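Local coordinates for protein DnaJ homolog subfamily C member 27-A (Xenopus laevis, PDB 6JMG) that binds GTP with magnesium as a Rab-family small GTPase joined to a J domain, and may help regulate the MEK/ERK pathway, at residues A206-I209 / R210-R213; E232-K235 / A236-L240; D256-K259 / A260-A264. All coordinates share one frame; numbering follows the deposited sequence.

Interaction 1 (A206-I209 / R210-R213)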
loop_
_atom_site.group_PDB
_atom_site.type_symbol
_atom_site.label_atom_id
_atom_site.label_comp_id
_atom_site.label_asym_id
_atom_site.label_seq_id
_atom_site.Cartn_x
_atom_site.Cartn_y
_atom_site.Cartn_z
ATOM N N ALA A 206 15.934 -9.929 12.724
ATOM C CA ALA A 206 16.975 -10.140 13.728
ATOM C C ALA A 206 17.934 -11.254 13.323
ATOM O O ALA A 206 19.139 -11.178 13.595
ATOM C CB ALA A 206 16.323 -10.441 15.067
ATOM N N ASP A 207 17.420 -12.308 12.695
ATOM C CA ASP A 207 18.301 -13.370 12.228
ATOM C C ASP A 207 19.208 -12.864 11.123
ATOM O O ASP A 207 20.398 -13.200 11.089
ATOM C CB ASP A 207 17.493 -14.579 11.751
ATOM C CG ASP A 207 16.845 -15.344 12.898
ATOM O OD1 ASP A 207 17.238 -15.122 14.070
ATOM O OD2 ASP A 207 15.936 -16.158 12.616
ATOM N N SER A 208 18.673 -12.026 10.223
ATOM C CA SER A 208 19.480 -11.617 9.083
ATOM C C SER A 208 20.600 -10.694 9.520
ATOM O O SER A 208 21.746 -10.845 9.075
ATOM C CB SER A 208 18.606 -10.904 8.040
ATOM O OG SER A 208 18.102 -11.792 7.041
ATOM N N ILE A 209 20.313 -9.814 10.482
ATOM C CA ILE A 209 21.349 -8.937 11.013
ATOM C C ILE A 209 22.454 -9.744 11.682
ATOM O O ILE A 209 23.644 -9.448 11.520
ATOM C CB ILE A 209 20.734 -7.905 11.966
ATOM C CG1 ILE A 209 19.700 -7.068 11.198
ATOM C CG2 ILE A 209 21.843 -7.030 12.546
ATOM C CD1 ILE A 209 18.991 -6.025 12.047
ATOM N N ARG A 210 22.094 -10.762 12.453
ATOM C CA ARG A 210 23.145 -11.495 13.141
ATOM C C ARG A 210 23.923 -12.345 12.156
ATOM O O ARG A 210 25.155 -12.415 12.235
ATOM C CB ARG A 210 22.572 -12.367 14.260
ATOM C CG ARG A 210 23.640 -13.214 14.942
ATOM C CD ARG A 210 23.046 -14.258 15.859
ATOM N NE ARG A 210 21.732 -14.701 15.400
ATOM C CZ ARG A 210 21.077 -15.746 15.904
ATOM N NH1 ARG A 210 21.620 -16.465 16.884
ATOM N NH2 ARG A 210 19.880 -16.074 15.425
ATOM N N ARG A 211 23.228 -12.925 11.172
ATOM C CA ARG A 211 23.921 -13.724 10.168
ATOM C C ARG A 211 24.875 -12.864 9.351
ATOM O O ARG A 211 25.966 -13.319 9.002
ATOM C CB ARG A 211 22.908 -14.432 9.265
ATOM C CG ARG A 211 23.525 -15.213 8.110
ATOM C CD ARG A 211 22.453 -15.718 7.135
ATOM N NE ARG A 211 21.753 -14.640 6.436
ATOM C CZ ARG A 211 22.231 -13.981 5.378
ATOM N NH1 ARG A 211 23.425 -14.282 4.868
ATOM N NH2 ARG A 211 21.506 -13.013 4.827
ATOM N N ILE A 212 24.517 -11.595 9.122
ATOM C CA ILE A 212 25.378 -10.665 8.387
ATOM C C ILE A 212 26.569 -10.176 9.237
ATOM O O ILE A 212 27.599 -9.816 8.666
ATOM C CB ILE A 212 24.530 -9.518 7.795
ATOM C CG1 ILE A 212 23.641 -10.071 6.675
ATOM C CG2 ILE A 212 25.371 -8.414 7.179
ATOM C CD1 ILE A 212 22.360 -9.238 6.398
ATOM N N ARG A 213 26.494 -10.182 10.585
ATOM C CA ARG A 213 27.687 -9.830 11.361
ATOM C C ARG A 213 28.749 -10.890 11.214
ATOM O O ARG A 213 29.928 -10.596 11.037
ATOM C CB ARG A 213 27.454 -9.793 12.875
ATOM C CG ARG A 213 26.720 -8.586 13.375
ATOM C CD ARG A 213 27.077 -8.117 14.786
ATOM N NE ARG A 213 27.100 -6.652 14.772
ATOM C CZ ARG A 213 28.158 -5.847 14.866
ATOM N NH1 ARG A 213 29.402 -6.318 14.996
ATOM N NH2 ARG A 213 27.940 -4.534 14.803
#

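Interaction 2 (E232-K235 / A236-L240)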
loop_
_atom_site.group_PDB
_atom_site.type_symbol
_atom_site.label_atom_id
_atom_site.label_comp_id
_atom_site.label_asym_id
_atom_site.label_seq_id
_atom_site.Cartn_x
_atom_site.Cartn_y
_atom_site.Cartn_z
ATOM N N GLU A 232 20.957 -11.682 -10.527
ATOM C CA GLU A 232 20.699 -12.410 -9.292
ATOM C C GLU A 232 21.229 -11.671 -8.074
ATOM O O GLU A 232 20.558 -11.641 -7.038
ATOM C CB GLU A 232 21.295 -13.812 -9.357
ATOM C CG GLU A 232 20.589 -14.680 -10.349
ATOM C CD GLU A 232 21.446 -15.812 -10.825
ATOM O OE1 GLU A 232 22.636 -15.863 -10.445
ATOM O OE2 GLU A 232 20.934 -16.631 -11.610
ATOM N N VAL A 233 22.407 -11.045 -8.171
ATOM C CA VAL A 233 22.870 -10.325 -6.994
ATOM C C VAL A 233 22.022 -9.078 -6.797
ATOM O O VAL A 233 21.741 -8.682 -5.657
ATOM C CB VAL A 233 24.372 -9.987 -7.073
ATOM C CG1 VAL A 233 25.189 -11.163 -7.581
ATOM C CG2 VAL A 233 24.565 -8.849 -7.909
ATOM N N ASN A 234 21.518 -8.495 -7.885
ATOM C CA ASN A 234 20.551 -7.410 -7.741
ATOM C C ASN A 234 19.330 -7.870 -6.977
ATOM O O ASN A 234 18.858 -7.174 -6.078
ATOM C CB ASN A 234 20.143 -6.857 -9.098
ATOM C CG ASN A 234 21.119 -5.838 -9.605
ATOM O OD1 ASN A 234 21.955 -5.323 -8.843
ATOM N ND2 ASN A 234 21.050 -5.555 -10.894
ATOM N N LYS A 235 18.801 -9.049 -7.314
ATOM C CA LYS A 235 17.534 -9.427 -6.706
ATOM C C LYS A 235 17.719 -9.971 -5.303
ATOM O O LYS A 235 16.857 -9.756 -4.444
ATOM C CB LYS A 235 16.794 -10.447 -7.578
ATOM C CG LYS A 235 16.433 -9.971 -9.002
ATOM C CD LYS A 235 15.573 -8.669 -9.115
ATOM C CE LYS A 235 14.679 -8.313 -7.912
ATOM N NZ LYS A 235 13.822 -7.112 -8.169
ATOM N N ALA A 236 18.867 -10.578 -5.020
ATOM C CA ALA A 236 19.209 -10.871 -3.635
ATOM C C ALA A 236 19.333 -9.584 -2.831
ATOM O O ALA A 236 18.804 -9.482 -1.715
ATOM C CB ALA A 236 20.507 -11.683 -3.575
ATOM N N TYR A 237 19.994 -8.572 -3.402
ATOM C CA TYR A 237 20.223 -7.346 -2.657
ATOM C C TYR A 237 18.912 -6.664 -2.296
ATOM O O TYR A 237 18.757 -6.179 -1.168
ATOM C CB TYR A 237 21.128 -6.371 -3.434
ATOM C CG TYR A 237 20.986 -4.950 -2.905
ATOM C CD1 TYR A 237 21.720 -4.524 -1.801
ATOM C CD2 TYR A 237 20.072 -4.060 -3.466
ATOM C CE1 TYR A 237 21.559 -3.243 -1.277
ATOM C CE2 TYR A 237 19.905 -2.783 -2.947
ATOM C CZ TYR A 237 20.653 -2.378 -1.858
ATOM O OH TYR A 237 20.490 -1.108 -1.354
ATOM N N ARG A 238 17.960 -6.587 -3.235
ATOM C CA ARG A 238 16.781 -5.779 -2.934
ATOM C C ARG A 238 15.923 -6.425 -1.853
ATOM O O ARG A 238 15.244 -5.711 -1.105
ATOM C CB ARG A 238 15.943 -5.526 -4.189
ATOM C CG ARG A 238 16.750 -5.395 -5.449
ATOM C CD ARG A 238 16.060 -4.652 -6.577
ATOM N NE ARG A 238 17.059 -4.319 -7.592
ATOM C CZ ARG A 238 17.041 -4.731 -8.853
ATOM N NH1 ARG A 238 16.055 -5.494 -9.281
ATOM N NH2 ARG A 238 18.020 -4.378 -9.681
ATOM N N LYS A 239 15.990 -7.747 -1.685
ATOM C CA LYS A 239 15.140 -8.307 -0.644
ATOM C C LYS A 239 15.732 -8.075 0.735
ATOM O O LYS A 239 14.986 -7.856 1.698
ATOM C CB LYS A 239 14.912 -9.804 -0.876
ATOM C CG LYS A 239 13.901 -10.104 -1.966
ATOM C CD LYS A 239 13.958 -11.546 -2.433
ATOM C CE LYS A 239 15.342 -12.146 -2.277
ATOM N NZ LYS A 239 15.488 -13.412 -3.056
ATOM N N LEU A 240 17.060 -8.005 0.814
ATOM C CA LEU A 240 17.717 -7.597 2.047
ATOM C C LEU A 240 17.553 -6.098 2.299
ATOM O O LEU A 240 17.349 -5.676 3.441
ATOM C CB LEU A 240 19.194 -7.975 1.977
ATOM C CG LEU A 240 19.487 -9.455 2.206
ATOM C CD1 LEU A 240 20.939 -9.812 1.883
ATOM C CD2 LEU A 240 19.135 -9.829 3.636
#

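Interaction 3 (D256-K259 / A260-A264)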
loop_
_atom_site.group_PDB
_atom_site.type_symbol
_atom_site.label_atom_id
_atom_site.label_comp_id
_atom_site.label_asym_id
_atom_site.label_seq_id
_atom_site.Cartn_x
_atom_site.Cartn_y
_atom_site.Cartn_z
ATOM N N ASP A 256 24.270 -1.030 10.248
ATOM C CA ASP A 256 25.535 -1.649 9.848
ATOM C C ASP A 256 25.280 -2.841 8.938
ATOM O O ASP A 256 26.037 -3.088 7.990
ATOM C CB ASP A 256 26.351 -2.079 11.065
ATOM C CG ASP A 256 26.529 -0.965 12.066
ATOM O OD1 ASP A 256 27.178 0.049 11.723
ATOM O OD2 ASP A 256 26.012 -1.109 13.198
ATOM N N ALA A 257 24.210 -3.581 9.210
ATOM C CA ALA A 257 23.841 -4.680 8.335
ATOM C C ALA A 257 23.479 -4.175 6.949
ATOM O O ALA A 257 23.905 -4.749 5.937
ATOM C CB ALA A 257 22.673 -5.444 8.942
ATOM N N PHE A 258 22.700 -3.090 6.880
ATOM C CA PHE A 258 22.383 -2.508 5.585
ATOM C C PHE A 258 23.646 -2.064 4.852
ATOM O O PHE A 258 23.870 -2.438 3.698
ATOM C CB PHE A 258 21.443 -1.338 5.752
ATOM C CG PHE A 258 21.084 -0.693 4.458
ATOM C CD1 PHE A 258 20.354 -1.395 3.502
ATOM C CD2 PHE A 258 21.486 0.591 4.177
ATOM C CE1 PHE A 258 20.014 -0.816 2.322
ATOM C CE2 PHE A 258 21.153 1.180 2.967
ATOM C CZ PHE A 258 20.417 0.478 2.046
ATOM N N LYS A 259 24.509 -1.306 5.531
ATOM C CA LYS A 259 25.772 -0.895 4.930
ATOM C C LYS A 259 26.571 -2.102 4.437
ATOM O O LYS A 259 27.210 -2.046 3.374
ATOM C CB LYS A 259 26.582 -0.081 5.946
ATOM C CG LYS A 259 27.930 0.412 5.424
ATOM C CD LYS A 259 28.733 1.161 6.494
ATOM C CE LYS A 259 27.826 1.996 7.413
ATOM N NZ LYS A 259 28.498 3.215 7.988
ATOM N N ALA A 260 26.536 -3.209 5.183
ATOM C CA ALA A 260 27.313 -4.375 4.782
ATOM C C ALA A 260 26.736 -4.995 3.524
ATOM O O ALA A 260 27.475 -5.405 2.619
ATOM C CB ALA A 260 27.357 -5.396 5.917
ATOM N N VAL A 261 25.410 -5.055 3.454
ATOM C CA VAL A 261 24.737 -5.576 2.273
ATOM C C VAL A 261 25.029 -4.691 1.059
ATOM O O VAL A 261 25.338 -5.183 -0.039
ATOM C CB VAL A 261 23.232 -5.710 2.578
ATOM C CG1 VAL A 261 22.403 -5.633 1.323
ATOM C CG2 VAL A 261 22.987 -7.017 3.305
ATOM N N VAL A 262 24.940 -3.375 1.236
ATOM C CA VAL A 262 25.286 -2.458 0.156
ATOM C C VAL A 262 26.698 -2.732 -0.347
ATOM O O VAL A 262 26.926 -2.900 -1.547
ATOM C CB VAL A 262 25.133 -1.010 0.637
ATOM C CG1 VAL A 262 25.803 -0.055 -0.345
ATOM C CG2 VAL A 262 23.660 -0.724 0.852
ATOM N N ASN A 263 27.650 -2.856 0.571
ATOM C CA ASN A 263 29.037 -2.996 0.151
ATOM C C ASN A 263 29.300 -4.345 -0.476
ATOM O O ASN A 263 30.150 -4.448 -1.367
ATOM C CB ASN A 263 29.979 -2.776 1.324
ATOM C CG ASN A 263 30.097 -1.333 1.683
ATOM O OD1 ASN A 263 29.743 -0.454 0.884
ATOM N ND2 ASN A 263 30.583 -1.060 2.888
ATOM N N ALA A 264 28.615 -5.385 -0.002
ATOM C CA ALA A 264 28.755 -6.701 -0.603
ATOM C C ALA A 264 28.285 -6.676 -2.044
ATOM O O ALA A 264 28.966 -7.183 -2.941
ATOM C CB ALA A 264 27.964 -7.740 0.202
#

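Interaction 1 (A206-I209 / R210-R213)
Arg210 reaches back one helical turn to Asp207, three residues earlier, and its side chain can be followed from root to tip. Arg210 CB lies 3.7 Å from Ala206 O, the carbonyl that accepts the hydrogen bond of Arg210 N. CG stands anti to the backbone N (chi1 176°), and CG and CD run on along the outside of the helix. A bend at chi3 then swings the guanidinium toward the helix's N-terminal side. There Arg210 NH2 meets Asp207 OD1 at 3.1 Å. This salt bridge includes only a weak hydrogen bond, with an N-H...O angle of 132° and the carboxylate and guanidinium planes 38° apart. Asp207 suits the spot: its short carboxylate lies alongside the long arginine, and its other oxygen has a weak, long ion pair with Lys203. One position on, Arg211 NH2 comes edge-on to 4.2 Å from Ser208 OG, too far for a bond; Arg211 NH1 has a weak hydrogen bond to Met221 O instead. Routine i to i+4 bonds run beneath, among them Ile212 N to Ser208 O at 2.9 Å. Branched, apolar Ile209 and Ile212 turn inward onto Leu244 and helix 254-278. Charges outside and isoleucines inside make this an amphipathic helix, packed against the helices of the J domain.

Interaction 2 (E232-K235 / A236-L240)
Glu232 meets Ala236 through the backbone: its carbonyl O accepts a nearly straight hydrogen bond from Ala236 N, 2.8 Å long with an N-H...O angle of 169°. The methyl of Ala236 sits 3.5 Å from that same Glu232 O, and so small a side chain suits a place where helix 218-222 packs close by, through Leu222. Val233 O takes the next bond, from Tyr237 N at 2.9 Å, while the branches of Val233 pack on Leu269. Tyr237 sends its ring away from this turn, CG anti to the backbone N (chi1 161°), and onto Phe258 and Val261. Helix 230-244 is one arm of the antiparallel helical pair at the heart of a J domain, the other being helix 254-278. Its solvent side is rich in basic residues, consistent with the positively charged face that J domains generally offer to Hsp70. Asn234 stands at the border between the two sides. Its CB lies over one face of the Arg238 guanidinium, 3.3 Å from NH2, and the amide plane is turned 28° from the guanidinium. No bond joins the two polar ends; Asn234 OD1 instead accepts from Arg265 NE, across the helical pair. Lys235 curls at chi2 and chi3, bringing NZ to the edge of the Arg238 guanidinium, in its plane and 3.0 Å from NH1. Both are donors of like charge, so the closeness is no bond, and at this resolution the exact placing of the two tips is doubtful.

Interaction 3 (D256-K259 / A260-A264)
Phe258 and Val262, one turn apart, carry the apolar part of this contact. Val262 CG2 sits over one face of the Phe258 ring, 3.8 Å from its centroid and 17° off the normal, which makes a CH-pi contact. The methyl leans toward the far rim, with Phe258 CZ its nearest ring atom at 3.7 Å. CG of Phe258 is anti to the backbone N (chi1 180°), and in this setting the ring lies beside the next turn, its face to the Val262 methyl, while also touching Ala241 of helix 230-244. A serine in place of Phe258 would probably leave Val262 CG2 without its aromatic face and open a gap beside Tyr237. Among the backbone bonds, Val262 N to Phe258 O is the shortest and straightest, 2.8 Å at 173°; Asn263 N to Lys259 O, the next along the chain, is 3.0 Å. Polar side chains take the outer side: Lys259 and Asn263 lie alongside, pointing the same way, with Lys259 CG 4.0 Å from Asn263 ND2. Ala257 and Ala260, small enough for close helix packing, meet Ile209 and Ile212. Phe258 also meets the ring of His245, in the His-Pro-Asp loop, so this turn helps join the two long antiparallel helices of the J-domain fold.

Along the chain the three contacts come in series; none nests in or crosses another, and each closes only a single helical turn. Interaction 1 comes first, on helix 203-213. Interaction 2 follows on helix 230-244, and interaction 3 on helix 254-278. What unites them is packing between the helices. Ile212 CG2 of interaction 1 reaches Ala260 CB of interaction 3 at 3.8 Å, and Ser208, Arg211 and Ile212 touch Leu240 of interaction 2. Leu240 CD1 in turn meets Val261 CG2 at 3.7 Å. Helix 203-213 thereby packs against both long helices of the J domain, well away from the nucleotide site.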